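Local coordinates for protein vacuolar aminopeptidase 1 (Saccharomyces cerevisiae, PDB 5JGF) that removes N-terminal amino acids, preferably neutral or hydrophobic ones, from peptides as a zinc-dependent, dodecameric vacuolar enzyme and is cargo of the cytoplasm-to-vacuole targeting pathway, at residues K245-G250 against S439-T444; Q13-F18 against H254-P259; F61-N66 against E314-R319. All blocks are in the same frame, centred on the assembly; numbering follows the deposited sequence.

How the contacts relate
Contacts 1 and 2 adjoin, their centres 7 Å apart, and share one small antiparallel sheet: contact 1 joins the regions of its two outer strands, while contact 2 sets the helix of 13-18 against its middle strand. A salt bridge between Lys245 NZ and Asp17 OD1, 2.7 Å long, ties the two together. Both lie near the zinc site: the side chain of Phe15 is about 9 Å from that of the zinc ligand Asp262, and the side chain of Arg441 about 11 Å from that of His438. Contact 3 sits on the opposite side of the chain's centre, its centre 33 Å from contact 1 and 30 Å from contact 2, away from the active site.

Contact 1 (K245-G250 against S439-T444)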
# COMPACT_ATOMS: atom_id res chain seq x y z
N LYS D 245 36.63 -5.39 -31.31
CA LYS D 245 37.58 -4.32 -31.56
C LYS D 245 36.88 -2.97 -31.71
O LYS D 245 35.76 -2.90 -32.22
CB LYS D 245 38.40 -4.63 -32.82
CG LYS D 245 39.48 -3.61 -33.14
CD LYS D 245 40.31 -4.05 -34.34
CE LYS D 245 41.25 -2.95 -34.79
NZ LYS D 245 42.68 -3.35 -34.68
N GLY D 246 37.54 -1.92 -31.25
CA GLY D 246 36.98 -0.58 -31.35
C GLY D 246 36.81 -0.17 -32.80
O GLY D 246 37.42 -0.76 -33.70
N THR D 247 35.97 0.84 -33.04
CA THR D 247 35.71 1.30 -34.39
C THR D 247 35.41 2.79 -34.46
O THR D 247 34.89 3.38 -33.51
CB THR D 247 34.48 0.57 -34.99
OG1 THR D 247 34.62 -0.84 -34.80
CG2 THR D 247 34.34 0.88 -36.47
N ILE D 248 35.76 3.41 -35.58
CA ILE D 248 35.45 4.82 -35.78
C ILE D 248 34.02 4.77 -36.30
O ILE D 248 33.71 4.01 -37.21
CB ILE D 248 36.37 5.45 -36.85
CG1 ILE D 248 37.80 5.53 -36.30
CG2 ILE D 248 35.86 6.84 -37.23
CD1 ILE D 248 37.92 6.30 -34.99
N GLY D 249 33.13 5.57 -35.71
CA GLY D 249 31.74 5.55 -36.12
C GLY D 249 31.07 6.88 -36.33
O GLY D 249 31.68 7.94 -36.16
N GLY D 250 29.79 6.83 -36.67
CA GLY D 250 29.03 8.03 -36.93
C GLY D 250 29.02 8.19 -38.44
O GLY D 250 29.98 7.82 -39.11
N SER D 439 29.99 1.35 -19.37
CA SER D 439 29.29 0.38 -20.20
C SER D 439 30.38 -0.60 -20.62
O SER D 439 31.56 -0.36 -20.36
CB SER D 439 28.72 1.05 -21.45
OG SER D 439 28.32 0.06 -22.40
N ILE D 440 30.01 -1.70 -21.26
CA ILE D 440 31.02 -2.64 -21.72
C ILE D 440 31.63 -2.08 -23.02
O ILE D 440 32.74 -2.44 -23.41
CB ILE D 440 30.42 -4.05 -21.96
CG1 ILE D 440 31.56 -5.07 -22.12
CG2 ILE D 440 29.50 -4.04 -23.18
CD1 ILE D 440 31.10 -6.51 -22.21
N ARG D 441 30.90 -1.18 -23.68
CA ARG D 441 31.41 -0.55 -24.90
C ARG D 441 30.96 0.91 -24.91
O ARG D 441 29.78 1.22 -25.09
CB ARG D 441 30.90 -1.28 -26.15
CG ARG D 441 31.59 -0.86 -27.46
CD ARG D 441 31.12 -1.75 -28.60
NE ARG D 441 31.69 -1.41 -29.91
CZ ARG D 441 32.93 -1.72 -30.30
NH1 ARG D 441 33.35 -1.38 -31.51
NH2 ARG D 441 33.76 -2.37 -29.48
N ALA D 442 31.92 1.81 -24.71
CA ALA D 442 31.65 3.24 -24.64
C ALA D 442 31.96 4.01 -25.92
O ALA D 442 32.25 3.42 -26.96
CB ALA D 442 32.42 3.84 -23.46
N ALA D 443 31.88 5.33 -25.83
CA ALA D 443 32.15 6.17 -26.99
C ALA D 443 32.67 7.55 -26.64
O ALA D 443 32.35 8.11 -25.60
CB ALA D 443 30.87 6.32 -27.82
N THR D 444 33.50 8.10 -27.53
CA THR D 444 34.05 9.43 -27.35
C THR D 444 34.23 10.00 -28.76
O THR D 444 33.85 9.35 -29.73
CB THR D 444 35.40 9.40 -26.58
OG1 THR D 444 35.83 10.74 -26.32
CG2 THR D 444 36.46 8.66 -27.39
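Arg441 reaches across to the carbonyl of Lys245 and links the loops leading into the two outer strands of a three-stranded antiparallel sheet, in which strand 255-258 runs between 247-249 and 442-445. The tight part of the contact is one end of the guanidinium. Arg441 NH1 donates to Lys245 O at 2.9 Å, with an N-H...O angle of 153°, and approaches the oxygen tilted 30° from the carbonyl plane. Arg441 NH2 adds a weak second bond to Lys245 O, 3.4 Å long. Behind this grip the side chain is drawn out straight from CG to NE, with CG anti to the backbone N (chi1 -169°), which takes the guanidinium past CB of Phe257 on the middle strand. NH1 also forms a salt bridge with Asp131 of the second subunit, so the same nitrogen serves the sheet and the dodecamer interface. A methionine here would probably leave the Lys245 carbonyl without its arginine donors and that neighbouring aspartate without its charge partner. The other side is looser. Lys245 starts its side chain away from Arg441, and NZ ends in a salt bridge with Asp17 on helix 7-21. Partly exposed Thr247 merely flanks the guanidinium at its edge, where Thr247 OG1 stands 3.6 Å from Arg441 NH1. Arg441's backbone is itself fixed by an ST turn, Arg441 N donating to Ser439 OG at 3.1 Å.

Contact 2 (Q13-F18 against H254-P259)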
# COMPACT_ATOMS: atom_id res chain seq x y z
N GLN D 13 43.47 5.49 -34.30
CA GLN D 13 43.63 4.09 -34.66
C GLN D 13 44.62 3.40 -33.73
O GLN D 13 44.42 2.24 -33.35
CB GLN D 13 44.11 3.94 -36.11
CG GLN D 13 43.04 4.16 -37.16
CD GLN D 13 41.83 3.25 -36.97
OE1 GLN D 13 41.97 2.05 -36.74
NE2 GLN D 13 40.64 3.82 -37.06
N GLU D 14 45.69 4.10 -33.36
CA GLU D 14 46.68 3.53 -32.46
C GLU D 14 46.00 3.22 -31.13
O GLU D 14 46.28 2.20 -30.51
CB GLU D 14 47.84 4.50 -32.22
CG GLU D 14 48.82 4.62 -33.38
CD GLU D 14 49.46 3.29 -33.76
OE1 GLU D 14 49.82 2.53 -32.84
OE2 GLU D 14 49.60 3.02 -34.97
N PHE D 15 45.13 4.13 -30.69
CA PHE D 15 44.42 3.93 -29.43
C PHE D 15 43.52 2.69 -29.52
O PHE D 15 43.50 1.87 -28.60
CB PHE D 15 43.56 5.16 -29.09
CG PHE D 15 42.73 4.99 -27.84
CD1 PHE D 15 43.34 4.86 -26.60
CD2 PHE D 15 41.34 4.93 -27.92
CE1 PHE D 15 42.58 4.66 -25.44
CE2 PHE D 15 40.57 4.73 -26.76
CZ PHE D 15 41.19 4.60 -25.53
N ILE D 16 42.78 2.57 -30.61
CA ILE D 16 41.90 1.42 -30.80
C ILE D 16 42.70 0.12 -30.73
O ILE D 16 42.30 -0.85 -30.08
CB ILE D 16 41.14 1.51 -32.15
CG1 ILE D 16 40.05 2.59 -32.05
CG2 ILE D 16 40.55 0.15 -32.53
CD1 ILE D 16 39.34 2.87 -33.35
N ASP D 17 43.85 0.09 -31.40
CA ASP D 17 44.70 -1.10 -31.39
C ASP D 17 45.22 -1.38 -29.98
O ASP D 17 45.27 -2.53 -29.55
CB ASP D 17 45.88 -0.93 -32.35
CG ASP D 17 45.45 -0.84 -33.80
OD1 ASP D 17 44.34 -1.32 -34.12
OD2 ASP D 17 46.22 -0.30 -34.62
N PHE D 18 45.58 -0.32 -29.26
CA PHE D 18 46.08 -0.43 -27.89
C PHE D 18 45.03 -1.09 -27.00
O PHE D 18 45.32 -2.03 -26.26
CB PHE D 18 46.43 0.98 -27.37
CG PHE D 18 46.39 1.11 -25.87
CD1 PHE D 18 47.34 0.48 -25.07
CD2 PHE D 18 45.43 1.91 -25.26
CE1 PHE D 18 47.33 0.65 -23.68
CE2 PHE D 18 45.41 2.08 -23.87
CZ PHE D 18 46.36 1.45 -23.08
N HIS D 254 32.60 10.96 -36.69
CA HIS D 254 32.85 11.87 -35.57
C HIS D 254 33.11 11.14 -34.25
O HIS D 254 33.56 11.75 -33.29
CB HIS D 254 31.64 12.78 -35.35
CG HIS D 254 31.35 13.69 -36.50
ND1 HIS D 254 30.07 13.87 -36.99
CD2 HIS D 254 32.16 14.49 -37.23
CE1 HIS D 254 30.11 14.74 -37.98
NE2 HIS D 254 31.36 15.14 -38.14
N PHE D 255 32.82 9.84 -34.22
CA PHE D 255 32.96 9.06 -33.00
C PHE D 255 33.94 7.90 -33.03
O PHE D 255 34.34 7.42 -34.10
CB PHE D 255 31.60 8.49 -32.59
CG PHE D 255 30.54 9.53 -32.37
CD1 PHE D 255 30.61 10.39 -31.28
CD2 PHE D 255 29.48 9.66 -33.26
CE1 PHE D 255 29.64 11.36 -31.07
CE2 PHE D 255 28.50 10.63 -33.06
CZ PHE D 255 28.58 11.48 -31.97
N LEU D 256 34.29 7.44 -31.84
CA LEU D 256 35.17 6.30 -31.64
C LEU D 256 34.45 5.44 -30.61
O LEU D 256 34.16 5.90 -29.50
CB LEU D 256 36.54 6.75 -31.10
CG LEU D 256 37.62 5.67 -30.91
CD1 LEU D 256 38.99 6.33 -30.85
CD2 LEU D 256 37.37 4.89 -29.63
N PHE D 257 34.12 4.21 -30.99
CA PHE D 257 33.42 3.28 -30.10
C PHE D 257 34.44 2.24 -29.66
O PHE D 257 35.13 1.65 -30.49
CB PHE D 257 32.27 2.57 -30.83
CG PHE D 257 31.32 3.49 -31.55
CD1 PHE D 257 31.00 4.74 -31.02
CD2 PHE D 257 30.70 3.09 -32.72
CE1 PHE D 257 30.07 5.57 -31.65
CE2 PHE D 257 29.77 3.91 -33.37
CZ PHE D 257 29.45 5.15 -32.83
N ALA D 258 34.54 2.01 -28.36
CA ALA D 258 35.50 1.04 -27.86
C ALA D 258 35.24 0.72 -26.41
O ALA D 258 34.65 1.51 -25.68
CB ALA D 258 36.93 1.58 -28.03
N PRO D 259 35.70 -0.46 -25.97
CA PRO D 259 35.51 -0.86 -24.58
C PRO D 259 36.62 -0.32 -23.68
O PRO D 259 37.68 0.09 -24.16
CB PRO D 259 35.55 -2.37 -24.65
CG PRO D 259 36.63 -2.60 -25.69
CD PRO D 259 36.24 -1.58 -26.76
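Leu256 rests one methyl, CD1, against both Phe15 and Ile16, consecutive residues of the helix, and these apolar touches carry the contact. Against Phe15 the methyl arrives at the ring's edge, near its plane, with Leu256 CD1 4.0 Å from Phe15 CD2; the two side chains run at a slant to one another. Against Ile16 the geometry differs: the two chains run antiparallel alongside one another, with Ile16 CG1 4.1 Å from Leu256 CD1 and Ile16 CD1 4.1 Å from Leu256 CG. Leu256 and Phe15 both leave their backbones toward the opposite segment. Ile16 leaves the helix at an angle, but its CG1 branch, lying beside the backbone N (chi1 -73°), swings the end of the chain back toward the strand. All three residues are buried. The same layer continues outside the pair: Phe15 meets Phe268 edge-to-face and packs on Leu261 and Leu265, while Ile16 and Leu256 both touch Ile248. Helix 7-21 thus lies over one face of the three-stranded sheet, with helix 261-278 beside it and strands 247-249 and 442-445 flanking strand 255-258.

Contact 3 (F61-N66 against E314-R319); sequences FYTIRN and ESVVER
Thr63 and Val316 meet methyl to methyl, Thr63 CG2 to Val316 CG2 at 4.1 Å, their short side chains passing side by side and pointing opposite ways where strand 58-65 packs against helix 312-324. Thr63 turns OG1, the branch anti to its backbone N, to the carbonyl of Leu44, which leaves the methyl to face the helix.

Two residues on, Arg65 makes the longer reach. Its CB starts 8.6 Å from Ser315 CB, and CG and CD carry on in line, still well short of the helix. The chain then bends at the CG-CD bond (chi3 -64°), which turns NE toward the helix and brings Arg65 NE to 6.5 Å from Ser315 CB. CZ comes closer still, and Arg65 NH2, the tip, ends 4.4 Å from Ser315 CB, approaching it obliquely. This is only van der Waals contact; the polar partners lie elsewhere. NH2 forms a salt bridge with Glu46, and NH1 donates to the backbone oxygens of Arg305 and Gly310. These bonds fix how the guanidinium is turned, and Glu46 probably balances its charge. Arg319 NH1, 6.3 Å from Arg65 NH2, is held by the backbone oxygen of Glu46, and the nearby glutamate probably eases the repulsion between the two arginines.

Val316 also packs on Ser71 and Phe73 of strand 69-76, so the helix spans two adjacent strands. Tyr62 and Ile64 face the other way, onto helix 25-38. Helices on both faces of a mixed sheet give the three-layer alpha/beta/alpha architecture of the zinc-dependent exopeptidases, the M18 family included, and this contact lies in it near the edge strand 42-43.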
# COMPACT_ATOMS: atom_id res chain seq x y z
N PHE D 61 63.23 7.49 -16.17
CA PHE D 61 63.02 6.19 -15.54
C PHE D 61 61.54 5.86 -15.37
O PHE D 61 60.65 6.66 -15.67
CB PHE D 61 63.65 6.16 -14.14
CG PHE D 61 65.00 6.81 -14.05
CD1 PHE D 61 65.12 8.19 -13.95
CD2 PHE D 61 66.16 6.04 -14.05
CE1 PHE D 61 66.37 8.80 -13.85
CE2 PHE D 61 67.42 6.64 -13.96
CZ PHE D 61 67.52 8.02 -13.85
N TYR D 62 61.29 4.65 -14.87
CA TYR D 62 59.94 4.21 -14.57
C TYR D 62 60.05 2.99 -13.68
O TYR D 62 61.06 2.28 -13.70
CB TYR D 62 59.13 3.90 -15.83
CG TYR D 62 59.45 2.59 -16.53
CD1 TYR D 62 60.50 2.49 -17.44
CD2 TYR D 62 58.67 1.46 -16.31
CE1 TYR D 62 60.77 1.30 -18.11
CE2 TYR D 62 58.92 0.26 -16.97
CZ TYR D 62 59.97 0.19 -17.87
OH TYR D 62 60.22 -0.98 -18.54
N THR D 63 59.02 2.76 -12.87
CA THR D 63 58.99 1.60 -12.00
C THR D 63 57.58 1.04 -12.03
O THR D 63 56.64 1.71 -12.49
CB THR D 63 59.38 1.97 -10.55
OG1 THR D 63 59.51 0.78 -9.77
CG2 THR D 63 58.32 2.88 -9.91
N ILE D 64 57.42 -0.19 -11.56
CA ILE D 64 56.12 -0.83 -11.56
C ILE D 64 55.88 -1.53 -10.24
O ILE D 64 56.80 -2.09 -9.64
CB ILE D 64 56.03 -1.88 -12.69
CG1 ILE D 64 56.26 -1.20 -14.04
CG2 ILE D 64 54.67 -2.57 -12.67
CD1 ILE D 64 56.36 -2.16 -15.21
N ARG D 65 54.64 -1.47 -9.76
CA ARG D 65 54.28 -2.12 -8.52
C ARG D 65 53.12 -3.07 -8.81
O ARG D 65 52.16 -2.70 -9.48
CB ARG D 65 53.84 -1.09 -7.48
CG ARG D 65 53.33 -1.72 -6.18
CD ARG D 65 52.88 -0.68 -5.18
NE ARG D 65 53.98 0.18 -4.74
CZ ARG D 65 53.84 1.20 -3.90
NH1 ARG D 65 52.65 1.50 -3.40
NH2 ARG D 65 54.91 1.92 -3.56
N ASN D 66 53.24 -4.31 -8.33
CA ASN D 66 52.18 -5.31 -8.50
C ASN D 66 51.88 -5.65 -9.95
O ASN D 66 50.97 -6.43 -10.24
CB ASN D 66 50.90 -4.80 -7.82
CG ASN D 66 49.91 -5.91 -7.51
OD1 ASN D 66 50.21 -6.81 -6.73
ND2 ASN D 66 48.73 -5.86 -8.13
N GLU D 314 54.23 9.53 -4.45
CA GLU D 314 54.99 10.10 -3.35
C GLU D 314 56.31 9.35 -3.17
O GLU D 314 57.34 9.95 -2.89
CB GLU D 314 54.18 10.05 -2.05
CG GLU D 314 52.85 10.83 -2.08
CD GLU D 314 51.66 9.98 -2.52
OE1 GLU D 314 51.60 9.58 -3.70
OE2 GLU D 314 50.78 9.71 -1.68
N SER D 315 56.25 8.03 -3.33
CA SER D 315 57.44 7.20 -3.19
C SER D 315 58.49 7.54 -4.25
O SER D 315 59.66 7.71 -3.94
CB SER D 315 57.07 5.72 -3.30
OG SER D 315 58.23 4.91 -3.28
N VAL D 316 58.04 7.63 -5.50
CA VAL D 316 58.92 7.95 -6.61
C VAL D 316 59.63 9.28 -6.38
O VAL D 316 60.84 9.38 -6.56
CB VAL D 316 58.13 8.01 -7.94
CG1 VAL D 316 58.98 8.66 -9.03
CG2 VAL D 316 57.72 6.61 -8.36
N VAL D 317 58.87 10.30 -5.98
CA VAL D 317 59.45 11.61 -5.75
C VAL D 317 60.43 11.63 -4.57
O VAL D 317 61.47 12.28 -4.64
CB VAL D 317 58.35 12.68 -5.53
CG1 VAL D 317 58.98 14.01 -5.15
CG2 VAL D 317 57.54 12.83 -6.81
N GLU D 318 60.10 10.91 -3.49
CA GLU D 318 60.99 10.88 -2.34
C GLU D 318 62.27 10.09 -2.64
O GLU D 318 63.37 10.56 -2.37
CB GLU D 318 60.29 10.27 -1.12
CG GLU D 318 61.25 9.96 0.04
CD GLU D 318 60.55 9.75 1.37
OE1 GLU D 318 59.39 9.28 1.37
OE2 GLU D 318 61.16 10.06 2.41
N ARG D 319 62.11 8.90 -3.21
CA ARG D 319 63.27 8.06 -3.54
C ARG D 319 64.18 8.73 -4.56
O ARG D 319 65.41 8.68 -4.44
CB ARG D 319 62.80 6.71 -4.09
CG ARG D 319 61.94 5.92 -3.12
CD ARG D 319 61.44 4.61 -3.71
NE ARG D 319 62.53 3.66 -3.94
CZ ARG D 319 62.37 2.34 -3.96
NH1 ARG D 319 61.17 1.81 -3.76
NH2 ARG D 319 63.41 1.55 -4.17